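PDB 2IX4: 3-oxoacyl-[acyl-carrier-protein] synthase, mitochondrial from Arabidopsis thaliana, which catalyses the condensation steps of mitochondrial fatty acid synthesis, lengthening an acyl chain by two carbons taken from malonyl-ACP. Local coordinates for residues 59-67 / 245-253; 18-26 / 371-382. All blocks are in the same frame, centred on the assembly; numbering follows the deposited sequence. Where two conformers were deposited one is given.

Overall arrangement
Both contacts are largely buried, yet they illustrate two different ways of joining distant parts of a thiolase-like fold. Contact 1, nearer the centre of the chain and with none of its touching residues exposed, sets two extended segments side by side; one good and one weak peptide hydrogen bond, a bridging water and a buried carboxylate join them, beside a small valine patch. Contact 2 packs helix 18-26 against helix 364-378 and the turn into strand 380-381 through aromatic and aliphatic surfaces, with no hydrogen bond between its segments, and reaches the surface at one edge, where His378 is exposed. They share no helix or strand, although strand 3-12 is touched by side chains from both.

Contact 1: residues 59-67 / 245-253; sequences SKVAAFVPY and GFVIGEGSG
Val247 lays its CG1 methyl over the backbone of residues 61-62, 3.6 Å from Ala62 CA, while its CG2 meets Val61 CG2, the two valines crossing at about a right angle. CG1 reaches the neighbouring segment because it stands anti to the backbone N (chi1 176°). Ile32 of strand 32-34 adds to this apolar patch. Beyond it the two segments run in nearly the same direction, and the peptides take over. Ala63 N donates to Ile248 O at 2.9 Å, in the carbonyl plane, and the return bond from Glu250 N to Ala63 O is weak. Where direct pairing gives out, one water completes it, donating to Val61 O and Ser59 OG and accepting from Ile248 N. Gly249 passes close to Ala63; a side chain there would press on Ala63 CB. In the ketosynthase fold this run leads into strand 251-259 of the large mixed sheet, and contact 1 fastens the small antiparallel pair 32-34/61-63 to it, Gly249 lying about 6 Å from the side chain of His359, a predicted active-site residue. The carboxylate end of Glu250 comes close to residues 64-65, CG lying between its backbone N and carbonyl carbon (chi1 60°) and the rest extended. Its OE2 takes the N-H of Val65 at 3.0 Å, on the anti side and 31° out of the carboxylate plane, and also lies 3.7 Å from Phe64 CD2, the ring and carboxylate planes almost perpendicular. OE1 is held by Tyr91 and Ser208, so both oxygens of this buried group are engaged. With an alanine here, Val65 N would probably lose its acceptor and the hydroxyls of Tyr91 and Ser208 their shared partner. Val65 CG2 packs against residues 250-251, 3.9 Å from Gly251 CA.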
ATOM      1  N   SER A  59      14.947  20.625  10.885  1.00 19.07           N
ATOM      2  CA  SER A  59      14.356  21.226   9.701  1.00 18.95           C
ATOM      3  C   SER A  59      13.129  22.036  10.092  1.00 18.91           C
ATOM      4  O   SER A  59      12.180  21.493  10.655  1.00 19.00           O
ATOM      5  CB  SER A  59      13.966  20.135   8.708  1.00 18.95           C
ATOM      6  OG  SER A  59      13.489  20.686   7.494  1.00 19.11           O
ATOM      7  N   LYS A  60      13.155  23.333   9.793  1.00 18.80           N
ATOM      8  CA  LYS A  60      12.063  24.241  10.157  1.00 18.72           C
ATOM      9  C   LYS A  60      11.441  24.899   8.924  1.00 18.80           C
ATOM     10  O   LYS A  60      11.016  26.061   8.965  1.00 18.80           O
ATOM     11  CB  LYS A  60      12.541  25.294  11.166  1.00 18.62           C
ATOM     12  CG  LYS A  60      12.998  24.714  12.514  1.00 18.53           C
ATOM     13  CD  LYS A  60      13.364  25.815  13.489  1.00 18.84           C
ATOM     14  CE  LYS A  60      13.800  25.260  14.839  1.00 19.61           C
ATOM     15  NZ  LYS A  60      15.181  24.693  14.812  1.00 20.20           N
ATOM     16  N   VAL A  61      11.397  24.140   7.831  1.00 18.87           N
ATOM     17  CA  VAL A  61      10.783  24.578   6.571  1.00 18.54           C
ATOM     18  C   VAL A  61       9.888  23.470   6.022  1.00 18.65           C
ATOM     19  O   VAL A  61      10.159  22.285   6.230  1.00 18.66           O
ATOM     20  CB  VAL A  61      11.840  25.005   5.493  1.00 18.55           C
ATOM     21  CG1 VAL A  61      12.608  26.251   5.935  1.00 18.17           C
ATOM     22  CG2 VAL A  61      12.810  23.861   5.164  1.00 18.50           C
ATOM     23  N   ALA A  62       8.814  23.859   5.336  1.00 18.57           N
ATOM     24  CA  ALA A  62       7.894  22.898   4.734  1.00 18.62           C
ATOM     25  C   ALA A  62       7.035  23.568   3.669  1.00 18.87           C
ATOM     26  O   ALA A  62       6.924  24.796   3.637  1.00 18.95           O
ATOM     27  CB  ALA A  62       7.018  22.239   5.806  1.00 18.54           C
ATOM     28  N   ALA A  63       6.438  22.758   2.799  1.00 19.04           N
ATOM     29  CA  ALA A  63       5.575  23.264   1.736  1.00 19.36           C
ATOM     30  C   ALA A  63       4.126  22.897   2.014  1.00 19.42           C
ATOM     31  O   ALA A  63       3.770  21.721   2.019  1.00 19.37           O
ATOM     32  CB  ALA A  63       6.017  22.716   0.404  1.00 19.45           C
ATOM     33  N   PHE A  64       3.295  23.916   2.224  1.00 19.85           N
ATOM     34  CA  PHE A  64       1.934  23.733   2.722  1.00 20.04           C
ATOM     35  C   PHE A  64       0.864  23.993   1.673  1.00 20.24           C
ATOM     36  O   PHE A  64       0.959  24.944   0.896  1.00 20.29           O
ATOM     37  CB  PHE A  64       1.667  24.680   3.901  1.00 20.18           C
ATOM     38  CG  PHE A  64       2.494  24.395   5.123  1.00 20.27           C
ATOM     39  CD1 PHE A  64       3.733  25.003   5.296  1.00 20.21           C
ATOM     40  CD2 PHE A  64       2.023  23.539   6.111  1.00 20.41           C
ATOM     41  CE1 PHE A  64       4.503  24.752   6.432  1.00 20.24           C
ATOM     42  CE2 PHE A  64       2.780  23.283   7.250  1.00 20.71           C
ATOM     43  CZ  PHE A  64       4.027  23.890   7.406  1.00 20.63           C
ATOM     44  N   VAL A  65      -0.170  23.159   1.680  1.00 20.37           N
ATOM     45  CA  VAL A  65      -1.388  23.438   0.927  1.00 20.54           C
ATOM     46  C   VAL A  65      -2.058  24.680   1.530  1.00 20.72           C
ATOM     47  O   VAL A  65      -2.258  24.739   2.743  1.00 20.48           O
ATOM     48  CB  VAL A  65      -2.362  22.234   0.980  1.00 20.50           C
ATOM     49  CG1 VAL A  65      -3.761  22.639   0.517  1.00 20.25           C
ATOM     50  CG2 VAL A  65      -1.821  21.069   0.157  1.00 20.52           C
ATOM     51  N   PRO A  66      -2.391  25.681   0.687  1.00 21.13           N
ATOM     52  CA  PRO A  66      -3.134  26.840   1.183  1.00 21.35           C
ATOM     53  C   PRO A  66      -4.607  26.520   1.453  1.00 21.53           C
ATOM     54  O   PRO A  66      -5.323  26.061   0.556  1.00 21.60           O
ATOM     55  CB  PRO A  66      -2.998  27.861   0.047  1.00 21.29           C
ATOM     56  CG  PRO A  66      -2.811  27.049  -1.171  1.00 21.47           C
ATOM     57  CD  PRO A  66      -2.083  25.797  -0.752  1.00 21.18           C
ATOM     58  N   TYR A  67      -5.037  26.757   2.690  1.00 21.60           N
ATOM     59  CA  TYR A  67      -6.422  26.534   3.104  1.00 21.59           C
ATOM     60  C   TYR A  67      -7.223  27.817   2.967  1.00 21.55           C
ATOM     61  O   TYR A  67      -6.669  28.908   3.070  1.00 21.52           O
ATOM     62  CB  TYR A  67      -6.474  26.069   4.564  1.00 21.70           C
ATOM     63  CG  TYR A  67      -6.149  24.605   4.807  1.00 21.53           C
ATOM     64  CD1 TYR A  67      -6.984  23.813   5.594  1.00 21.59           C
ATOM     65  CD2 TYR A  67      -5.002  24.018   4.272  1.00 21.53           C
ATOM     66  CE1 TYR A  67      -6.691  22.472   5.833  1.00 21.37           C
ATOM     67  CE2 TYR A  67      -4.704  22.679   4.504  1.00 21.88           C
ATOM     68  CZ  TYR A  67      -5.553  21.914   5.285  1.00 22.04           C
ATOM     69  OH  TYR A  67      -5.260  20.588   5.518  1.00 22.75           O
ATOM     70  N   GLY A 245      19.292  18.215   1.718  1.00 19.74           N
ATOM     71  CA  GLY A 245      18.170  17.360   2.104  1.00 19.67           C
ATOM     72  C   GLY A 245      16.872  17.917   1.553  1.00 19.52           C
ATOM     73  O   GLY A 245      16.818  19.079   1.152  1.00 19.40           O
ATOM     74  N   PHE A 246      15.823  17.099   1.525  1.00 19.61           N
ATOM     75  CA  PHE A 246      14.551  17.568   0.978  1.00 19.75           C
ATOM     76  C   PHE A 246      13.708  18.364   1.980  1.00 19.63           C
ATOM     77  O   PHE A 246      13.993  18.392   3.177  1.00 19.58           O
ATOM     78  CB  PHE A 246      13.748  16.444   0.288  1.00 19.66           C
ATOM     79  CG  PHE A 246      13.220  15.380   1.212  1.00 20.50           C
ATOM     80  CD1 PHE A 246      12.002  15.547   1.872  1.00 20.57           C
ATOM     81  CD2 PHE A 246      13.913  14.183   1.379  1.00 20.70           C
ATOM     82  CE1 PHE A 246      11.495  14.552   2.706  1.00 21.60           C
ATOM     83  CE2 PHE A 246      13.415  13.183   2.211  1.00 21.33           C
ATOM     84  CZ  PHE A 246      12.203  13.368   2.877  1.00 21.24           C
ATOM     85  N   VAL A 247      12.684  19.027   1.458  1.00 19.63           N
ATOM     86  CA  VAL A 247      11.750  19.791   2.262  1.00 19.66           C
ATOM     87  C   VAL A 247      10.417  19.075   2.143  1.00 19.76           C
ATOM     88  O   VAL A 247       9.923  18.883   1.035  1.00 19.77           O
ATOM     89  CB  VAL A 247      11.632  21.246   1.745  1.00 19.69           C
ATOM     90  CG1 VAL A 247      10.586  22.018   2.530  1.00 19.51           C
ATOM     91  CG2 VAL A 247      12.984  21.954   1.822  1.00 19.31           C
ATOM     92  N   ILE A 248       9.859  18.660   3.282  1.00 19.96           N
ATOM     93  CA  ILE A 248       8.592  17.930   3.312  1.00 20.25           C
ATOM     94  C   ILE A 248       7.479  18.821   2.774  1.00 20.09           C
ATOM     95  O   ILE A 248       7.366  19.983   3.157  1.00 20.10           O
ATOM     96  CB  ILE A 248       8.223  17.420   4.740  1.00 20.32           C
ATOM     97  CG1 ILE A 248       9.272  16.437   5.260  1.00 21.19           C
ATOM     98  CG2 ILE A 248       6.870  16.711   4.743  1.00 20.76           C
ATOM     99  CD1 ILE A 248       9.009  15.937   6.674  1.00 22.46           C
ATOM    100  N   GLY A 249       6.686  18.270   1.864  1.00 20.16           N
ATOM    101  CA  GLY A 249       5.511  18.954   1.337  1.00 20.27           C
ATOM    102  C   GLY A 249       4.276  18.100   1.548  1.00 20.48           C
ATOM    103  O   GLY A 249       4.369  16.989   2.059  1.00 20.59           O
ATOM    104  N   GLU A 250       3.118  18.616   1.148  1.00 20.80           N
ATOM    105  CA  GLU A 250       1.859  17.891   1.300  1.00 20.93           C
ATOM    106  C   GLU A 250       0.934  18.163   0.118  1.00 20.86           C
ATOM    107  O   GLU A 250       1.070  19.176  -0.567  1.00 20.67           O
ATOM    108  CB  GLU A 250       1.160  18.298   2.605  1.00 21.07           C
ATOM    109  CG  GLU A 250       0.824  19.787   2.674  1.00 22.07           C
ATOM    110  CD  GLU A 250      -0.097  20.153   3.820  1.00 24.33           C
ATOM    111  OE1 GLU A 250      -0.677  19.243   4.454  1.00 26.37           O
ATOM    112  OE2 GLU A 250      -0.245  21.364   4.085  1.00 24.74           O
ATOM    113  N   GLY A 251      -0.007  17.253  -0.110  1.00 20.92           N
ATOM    114  CA  GLY A 251      -1.043  17.462  -1.121  1.00 21.13           C
ATOM    115  C   GLY A 251      -1.475  16.171  -1.776  1.00 21.16           C
ATOM    116  O   GLY A 251      -1.263  15.085  -1.234  1.00 21.30           O
ATOM    117  N   SER A 252      -2.080  16.293  -2.951  1.00 21.39           N
ATOM    118  CA  SER A 252      -2.573  15.135  -3.685  1.00 21.63           C
ATOM    119  C   SER A 252      -2.571  15.393  -5.180  1.00 21.44           C
ATOM    120  O   SER A 252      -2.803  16.517  -5.628  1.00 21.27           O
ATOM    121  CB  SER A 252      -3.995  14.774  -3.236  1.00 21.77           C
ATOM    122  OG  SER A 252      -4.459  13.599  -3.887  1.00 22.54           O
ATOM    123  N   GLY A 253      -2.305  14.336  -5.937  1.00 21.23           N
ATOM    124  CA  GLY A 253      -2.470  14.348  -7.381  1.00 20.95           C
ATOM    125  C   GLY A 253      -3.333  13.165  -7.765  1.00 20.74           C
ATOM    126  O   GLY A 253      -3.083  12.038  -7.335  1.00 20.75           O
TER
HETATM  127  O   HOH W   1      11.211  19.873   5.714  1.00 13.19           O

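Contact 2: residues 18-26 / 371-382; sequences VETTWRRLI and FSILAIHHGVAP
Trp22, Phe371 and Leu374 supply about half of the surface buried here. The indole of Trp22 enters the neighbouring helix as a knob into a hole formed by Phe371, Leu374, Ala375 and His378, carried there by a first torsion that sets CG anti to the backbone N (chi1 -176°). Leu374 CB lies over the six-membered ring, 3.6 Å from its centroid and almost on the ring normal, a clear CH-pi contact; Leu374 CD1 continues along the same side chain to within 3.6 Å of Trp22 CE3. The opposite indole face is covered from within its own helix by Ile26 CG1, which leaves the ring sandwiched between two aliphatic groups. Near the ring plane, Val380 O approaches the edge at Trp22 CH2. At the other end of the indole, the five-membered ring and the His378 imidazole lie almost parallel, planes 22° apart, but slid so far that they barely overlap.

Helix 18-26 and helix segment 371-378 cross at -78°, with 11.7 Å between their axes, a spacing that leaves room for large side chains. In this thiolase-like fold both helices rest against strand 3-12 of the mixed sheet: Val18 touches Leu8 and Met10, Leu374 touches Leu8, and Phe371 touches Met10.

Phe371 CD2 lies 4.0 Å from Trp22 CE3. Leu25 CD2 sits directly above the centre of the Phe371 ring, 3.6 Å from the centroid, whereas Thr21 CG2 comes in at the ring edge, 3.7 Å from Phe371 CE2. The hydroxyl of Thr21 is engaged elsewhere, by Thr12 and Gly17 O. Past the helix end, Gly379 turns the chain with positive phi, bringing Val380 and Pro382 back so that Val380 CG1 and Pro382 CB both meet Ile26 CD1.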
ATOM      1  N   VAL A  18      -5.578  22.296 -10.716  1.00 25.65           N
ATOM      2  CA  VAL A  18      -4.553  22.158 -11.758  1.00 26.22           C
ATOM      3  C   VAL A  18      -4.135  23.520 -12.326  1.00 26.52           C
ATOM      4  O   VAL A  18      -2.942  23.812 -12.424  1.00 26.59           O
ATOM      5  CB  VAL A  18      -5.013  21.197 -12.901  1.00 26.28           C
ATOM      6  CG1 VAL A  18      -4.034  21.217 -14.070  1.00 26.36           C
ATOM      7  CG2 VAL A  18      -5.167  19.773 -12.380  1.00 26.08           C
ATOM      8  N   GLU A  19      -5.120  24.348 -12.675  1.00 26.81           N
ATOM      9  CA  GLU A  19      -4.873  25.675 -13.249  1.00 27.17           C
ATOM     10  C   GLU A  19      -3.910  26.499 -12.387  1.00 26.62           C
ATOM     11  O   GLU A  19      -2.877  26.962 -12.876  1.00 26.66           O
ATOM     12  CB  GLU A  19      -6.195  26.425 -13.457  1.00 27.58           C
ATOM     13  CG  GLU A  19      -6.115  27.635 -14.399  1.00 30.20           C
ATOM     14  CD  GLU A  19      -5.712  28.933 -13.702  1.00 33.53           C
ATOM     15  OE1 GLU A  19      -6.158  29.173 -12.556  1.00 34.58           O
ATOM     16  OE2 GLU A  19      -4.956  29.725 -14.313  1.00 35.26           O
ATOM     17  N   THR A  20      -4.246  26.653 -11.108  1.00 25.79           N
ATOM     18  CA  THR A  20      -3.451  27.454 -10.180  1.00 25.06           C
ATOM     19  C   THR A  20      -2.044  26.883  -9.960  1.00 24.52           C
ATOM     20  O   THR A  20      -1.063  27.627  -9.989  1.00 24.42           O
ATOM     21  CB  THR A  20      -4.192  27.652  -8.830  1.00 25.12           C
ATOM     22  OG1 THR A  20      -5.437  28.325  -9.067  1.00 25.30           O
ATOM     23  CG2 THR A  20      -3.361  28.489  -7.861  1.00 25.12           C
ATOM     24  N   THR A  21      -1.956  25.572  -9.749  1.00 23.79           N
ATOM     25  CA  THR A  21      -0.670  24.901  -9.525  1.00 23.30           C
ATOM     26  C   THR A  21       0.266  25.054 -10.729  1.00 23.04           C
ATOM     27  O   THR A  21       1.403  25.504 -10.578  1.00 22.78           O
ATOM     28  CB  THR A  21      -0.865  23.403  -9.175  1.00 23.20           C
ATOM     29  OG1 THR A  21      -1.522  23.293  -7.908  1.00 23.05           O
ATOM     30  CG2 THR A  21       0.477  22.665  -9.106  1.00 23.08           C
ATOM     31  N   TRP A  22      -0.229  24.692 -11.913  1.00 22.85           N
ATOM     32  CA  TRP A  22       0.541  24.779 -13.157  1.00 22.82           C
ATOM     33  C   TRP A  22       0.989  26.205 -13.509  1.00 22.92           C
ATOM     34  O   TRP A  22       2.132  26.405 -13.930  1.00 22.89           O
ATOM     35  CB  TRP A  22      -0.250  24.168 -14.322  1.00 22.75           C
ATOM     36  CG  TRP A  22       0.503  24.125 -15.625  1.00 22.22           C
ATOM     37  CD1 TRP A  22       0.259  24.880 -16.735  1.00 21.75           C
ATOM     38  CD2 TRP A  22       1.621  23.285 -15.947  1.00 21.44           C
ATOM     39  NE1 TRP A  22       1.151  24.561 -17.730  1.00 21.53           N
ATOM     40  CE2 TRP A  22       1.999  23.587 -17.272  1.00 21.50           C
ATOM     41  CE3 TRP A  22       2.337  22.306 -15.244  1.00 21.38           C
ATOM     42  CZ2 TRP A  22       3.063  22.941 -17.915  1.00 21.63           C
ATOM     43  CZ3 TRP A  22       3.398  21.667 -15.879  1.00 20.82           C
ATOM     44  CH2 TRP A  22       3.748  21.988 -17.203  1.00 21.17           C
ATOM     45  N   ARG A  23       0.096  27.180 -13.335  0.50 22.91           N
ATOM     46  CA  ARG A  23       0.414  28.580 -13.625  0.50 23.05           C
ATOM     47  C   ARG A  23       1.563  29.069 -12.748  0.50 22.93           C
ATOM     48  O   ARG A  23       2.531  29.643 -13.246  0.50 22.88           O
ATOM     49  CB  ARG A  23      -0.805  29.483 -13.422  0.50 23.12           C
ATOM     50  CG  ARG A  23      -0.818  30.710 -14.326  0.50 24.01           C
ATOM     51  CD  ARG A  23      -1.064  32.021 -13.575  0.50 25.15           C
ATOM     52  NE  ARG A  23      -2.062  31.923 -12.508  0.50 25.89           N
ATOM     53  CZ  ARG A  23      -1.834  32.217 -11.230  0.50 25.98           C
ATOM     54  NH1 ARG A  23      -0.639  32.645 -10.836  0.50 25.73           N
ATOM     55  NH2 ARG A  23      -2.811  32.094 -10.339  0.50 26.28           N
ATOM     56  N   ARG A  24       1.449  28.827 -11.444  1.00 22.86           N
ATOM     57  CA  ARG A  24       2.464  29.248 -10.481  1.00 23.00           C
ATOM     58  C   ARG A  24       3.785  28.493 -10.641  1.00 22.58           C
ATOM     59  O   ARG A  24       4.861  29.066 -10.441  1.00 22.29           O
ATOM     60  CB  ARG A  24       1.922  29.127  -9.054  1.00 23.24           C
ATOM     61  CG  ARG A  24       0.855  30.178  -8.722  1.00 24.90           C
ATOM     62  CD  ARG A  24       0.381  30.105  -7.275  1.00 28.34           C
ATOM     63  NE  ARG A  24       1.489  30.123  -6.320  1.00 31.28           N
ATOM     64  CZ  ARG A  24       1.358  30.003  -5.000  1.00 32.97           C
ATOM     65  NH1 ARG A  24       0.156  29.862  -4.449  1.00 34.29           N
ATOM     66  NH2 ARG A  24       2.436  30.027  -4.223  1.00 33.71           N
ATOM     67  N   LEU A  25       3.698  27.220 -11.021  1.00 22.29           N
ATOM     68  CA  LEU A  25       4.883  26.401 -11.285  1.00 22.20           C
ATOM     69  C   LEU A  25       5.694  26.971 -12.449  1.00 22.38           C
ATOM     70  O   LEU A  25       6.908  27.152 -12.335  1.00 22.18           O
ATOM     71  CB  LEU A  25       4.492  24.946 -11.583  1.00 22.07           C
ATOM     72  CG  LEU A  25       5.630  23.960 -11.890  1.00 21.62           C
ATOM     73  CD1 LEU A  25       6.389  23.574 -10.621  1.00 21.22           C
ATOM     74  CD2 LEU A  25       5.097  22.719 -12.592  1.00 20.74           C
ATOM     75  N   ILE A  26       5.008  27.254 -13.556  1.00 22.66           N
ATOM     76  CA  ILE A  26       5.644  27.788 -14.766  1.00 22.87           C
ATOM     77  C   ILE A  26       6.199  29.198 -14.540  1.00 23.10           C
ATOM     78  O   ILE A  26       7.253  29.546 -15.074  1.00 23.18           O
ATOM     79  CB  ILE A  26       4.675  27.735 -15.991  1.00 22.81           C
ATOM     80  CG1 ILE A  26       4.273  26.282 -16.313  1.00 22.72           C
ATOM     81  CG2 ILE A  26       5.273  28.429 -17.223  1.00 22.89           C
ATOM     82  CD1 ILE A  26       5.434  25.283 -16.421  1.00 22.30           C
ATOM     83  N   PHE A 371       2.373  16.926 -13.942  1.00 18.93           N
ATOM     84  CA  PHE A 371       3.284  17.903 -14.543  1.00 18.99           C
ATOM     85  C   PHE A 371       3.813  17.417 -15.895  1.00 19.07           C
ATOM     86  O   PHE A 371       3.916  18.201 -16.843  1.00 19.23           O
ATOM     87  CB  PHE A 371       4.461  18.234 -13.610  1.00 18.92           C
ATOM     88  CG  PHE A 371       4.077  18.998 -12.363  1.00 18.83           C
ATOM     89  CD1 PHE A 371       4.934  19.016 -11.263  1.00 19.46           C
ATOM     90  CD2 PHE A 371       2.871  19.696 -12.283  1.00 19.04           C
ATOM     91  CE1 PHE A 371       4.598  19.714 -10.103  1.00 18.93           C
ATOM     92  CE2 PHE A 371       2.527  20.393 -11.128  1.00 19.54           C
ATOM     93  CZ  PHE A 371       3.393  20.401 -10.033  1.00 18.91           C
ATOM     94  N   SER A 372       4.141  16.127 -15.972  1.00 19.13           N
ATOM     95  CA  SER A 372       4.624  15.501 -17.205  1.00 19.26           C
ATOM     96  C   SER A 372       3.548  15.456 -18.298  1.00 19.30           C
ATOM     97  O   SER A 372       3.836  15.720 -19.467  1.00 19.22           O
ATOM     98  CB  SER A 372       5.155  14.095 -16.914  1.00 19.20           C
ATOM     99  OG  SER A 372       6.208  14.144 -15.963  1.00 19.41           O
ATOM    100  N   ILE A 373       2.319  15.126 -17.907  1.00 19.59           N
ATOM    101  CA  ILE A 373       1.168  15.139 -18.822  1.00 19.84           C
ATOM    102  C   ILE A 373       0.901  16.558 -19.323  1.00 20.10           C
ATOM    103  O   ILE A 373       0.598  16.761 -20.504  1.00 20.54           O
ATOM    104  CB  ILE A 373      -0.107  14.560 -18.143  1.00 19.85           C
ATOM    105  CG1 ILE A 373       0.085  13.075 -17.811  1.00 19.67           C
ATOM    106  CG2 ILE A 373      -1.345  14.743 -19.032  1.00 19.64           C
ATOM    107  CD1 ILE A 373      -0.776  12.576 -16.650  1.00 19.85           C
ATOM    108  N   LEU A 374       1.018  17.534 -18.423  1.00 20.21           N
ATOM    109  CA  LEU A 374       0.801  18.944 -18.770  1.00 20.18           C
ATOM    110  C   LEU A 374       1.899  19.507 -19.675  1.00 20.00           C
ATOM    111  O   LEU A 374       1.637  20.376 -20.505  1.00 19.85           O
ATOM    112  CB  LEU A 374       0.638  19.804 -17.512  1.00 20.19           C
ATOM    113  CG  LEU A 374      -0.691  19.662 -16.758  1.00 20.57           C
ATOM    114  CD1 LEU A 374      -0.624  20.352 -15.398  1.00 20.76           C
ATOM    115  CD2 LEU A 374      -1.859  20.195 -17.583  1.00 20.42           C
ATOM    116  N   ALA A 375       3.122  19.006 -19.501  1.00 19.95           N
ATOM    117  CA  ALA A 375       4.240  19.352 -20.379  1.00 19.72           C
ATOM    118  C   ALA A 375       3.932  18.969 -21.826  1.00 19.56           C
ATOM    119  O   ALA A 375       4.158  19.760 -22.748  1.00 19.42           O
ATOM    120  CB  ALA A 375       5.527  18.678 -19.903  1.00 19.70           C
ATOM    121  N   ILE A 376       3.418  17.754 -22.011  1.00 19.48           N
ATOM    122  CA  ILE A 376       2.950  17.283 -23.313  1.00 19.68           C
ATOM    123  C   ILE A 376       1.795  18.154 -23.815  1.00 19.79           C
ATOM    124  O   ILE A 376       1.816  18.628 -24.950  1.00 19.93           O
ATOM    125  CB  ILE A 376       2.513  15.792 -23.255  1.00 19.55           C
ATOM    126  CG1 ILE A 376       3.722  14.890 -22.971  1.00 19.37           C
ATOM    127  CG2 ILE A 376       1.822  15.375 -24.554  1.00 19.83           C
ATOM    128  CD1 ILE A 376       3.365  13.474 -22.565  1.00 18.47           C
ATOM    129  N   HIS A 377       0.807  18.376 -22.953  1.00 19.99           N
ATOM    130  CA  HIS A 377      -0.414  19.094 -23.324  1.00 20.28           C
ATOM    131  C   HIS A 377      -0.182  20.554 -23.725  1.00 20.39           C
ATOM    132  O   HIS A 377      -0.800  21.044 -24.673  1.00 20.57           O
ATOM    133  CB  HIS A 377      -1.446  19.001 -22.193  1.00 20.27           C
ATOM    134  CG  HIS A 377      -2.789  19.559 -22.549  1.00 20.50           C
ATOM    135  ND1 HIS A 377      -3.573  19.030 -23.553  1.00 20.69           N
ATOM    136  CD2 HIS A 377      -3.490  20.595 -22.031  1.00 21.37           C
ATOM    137  CE1 HIS A 377      -4.696  19.721 -23.641  1.00 21.37           C
ATOM    138  NE2 HIS A 377      -4.671  20.675 -22.728  1.00 21.27           N
ATOM    139  N   HIS A 378       0.711  21.236 -23.007  1.00 20.56           N
ATOM    140  CA  HIS A 378       0.954  22.671 -23.211  1.00 20.77           C
ATOM    141  C   HIS A 378       2.212  22.994 -24.024  1.00 20.86           C
ATOM    142  O   HIS A 378       2.362  24.114 -24.519  1.00 21.02           O
ATOM    143  CB  HIS A 378       1.023  23.401 -21.866  1.00 20.82           C
ATOM    144  CG  HIS A 378      -0.273  23.421 -21.120  1.00 21.24           C
ATOM    145  ND1 HIS A 378      -1.389  24.084 -21.585  1.00 21.72           N
ATOM    146  CD2 HIS A 378      -0.628  22.868 -19.937  1.00 21.34           C
ATOM    147  CE1 HIS A 378      -2.378  23.934 -20.722  1.00 22.05           C
ATOM    148  NE2 HIS A 378      -1.942  23.201 -19.712  1.00 22.14           N
ATOM    149  N   GLY A 379       3.109  22.020 -24.156  1.00 20.77           N
ATOM    150  CA  GLY A 379       4.387  22.243 -24.827  1.00 20.71           C
ATOM    151  C   GLY A 379       5.282  23.187 -24.044  1.00 20.62           C
ATOM    152  O   GLY A 379       5.917  24.067 -24.618  1.00 20.55           O
ATOM    153  N   VAL A 380       5.299  23.012 -22.724  1.00 20.81           N
ATOM    154  CA  VAL A 380       6.132  23.804 -21.817  1.00 20.96           C
ATOM    155  C   VAL A 380       6.742  22.851 -20.799  1.00 20.96           C
ATOM    156  O   VAL A 380       6.028  22.082 -20.158  1.00 21.02           O
ATOM    157  CB  VAL A 380       5.321  24.891 -21.048  1.00 20.91           C
ATOM    158  CG1 VAL A 380       6.261  25.829 -20.290  1.00 21.25           C
ATOM    159  CG2 VAL A 380       4.442  25.698 -21.985  1.00 21.26           C
ATOM    160  N   ALA A 381       8.063  22.891 -20.662  1.00 21.20           N
ATOM    161  CA  ALA A 381       8.745  22.093 -19.652  1.00 21.25           C
ATOM    162  C   ALA A 381       9.097  22.988 -18.464  1.00 21.46           C
ATOM    163  O   ALA A 381       9.686  24.055 -18.651  1.00 21.46           O
ATOM    164  CB  ALA A 381       9.990  21.441 -20.236  1.00 21.12           C
ATOM    165  N   PRO A 382       8.722  22.568 -17.240  1.00 21.54           N
ATOM    166  CA  PRO A 382       8.941  23.402 -16.055  1.00 21.55           C
ATOM    167  C   PRO A 382      10.408  23.499 -15.631  1.00 21.54           C
ATOM    168  O   PRO A 382      11.207  22.603 -15.925  1.00 21.64           O
ATOM    169  CB  PRO A 382       8.113  22.701 -14.973  1.00 21.53           C
ATOM    170  CG  PRO A 382       8.042  21.287 -15.410  1.00 21.70           C
ATOM    171  CD  PRO A 382       8.052  21.296 -16.910  1.00 21.51           C
TER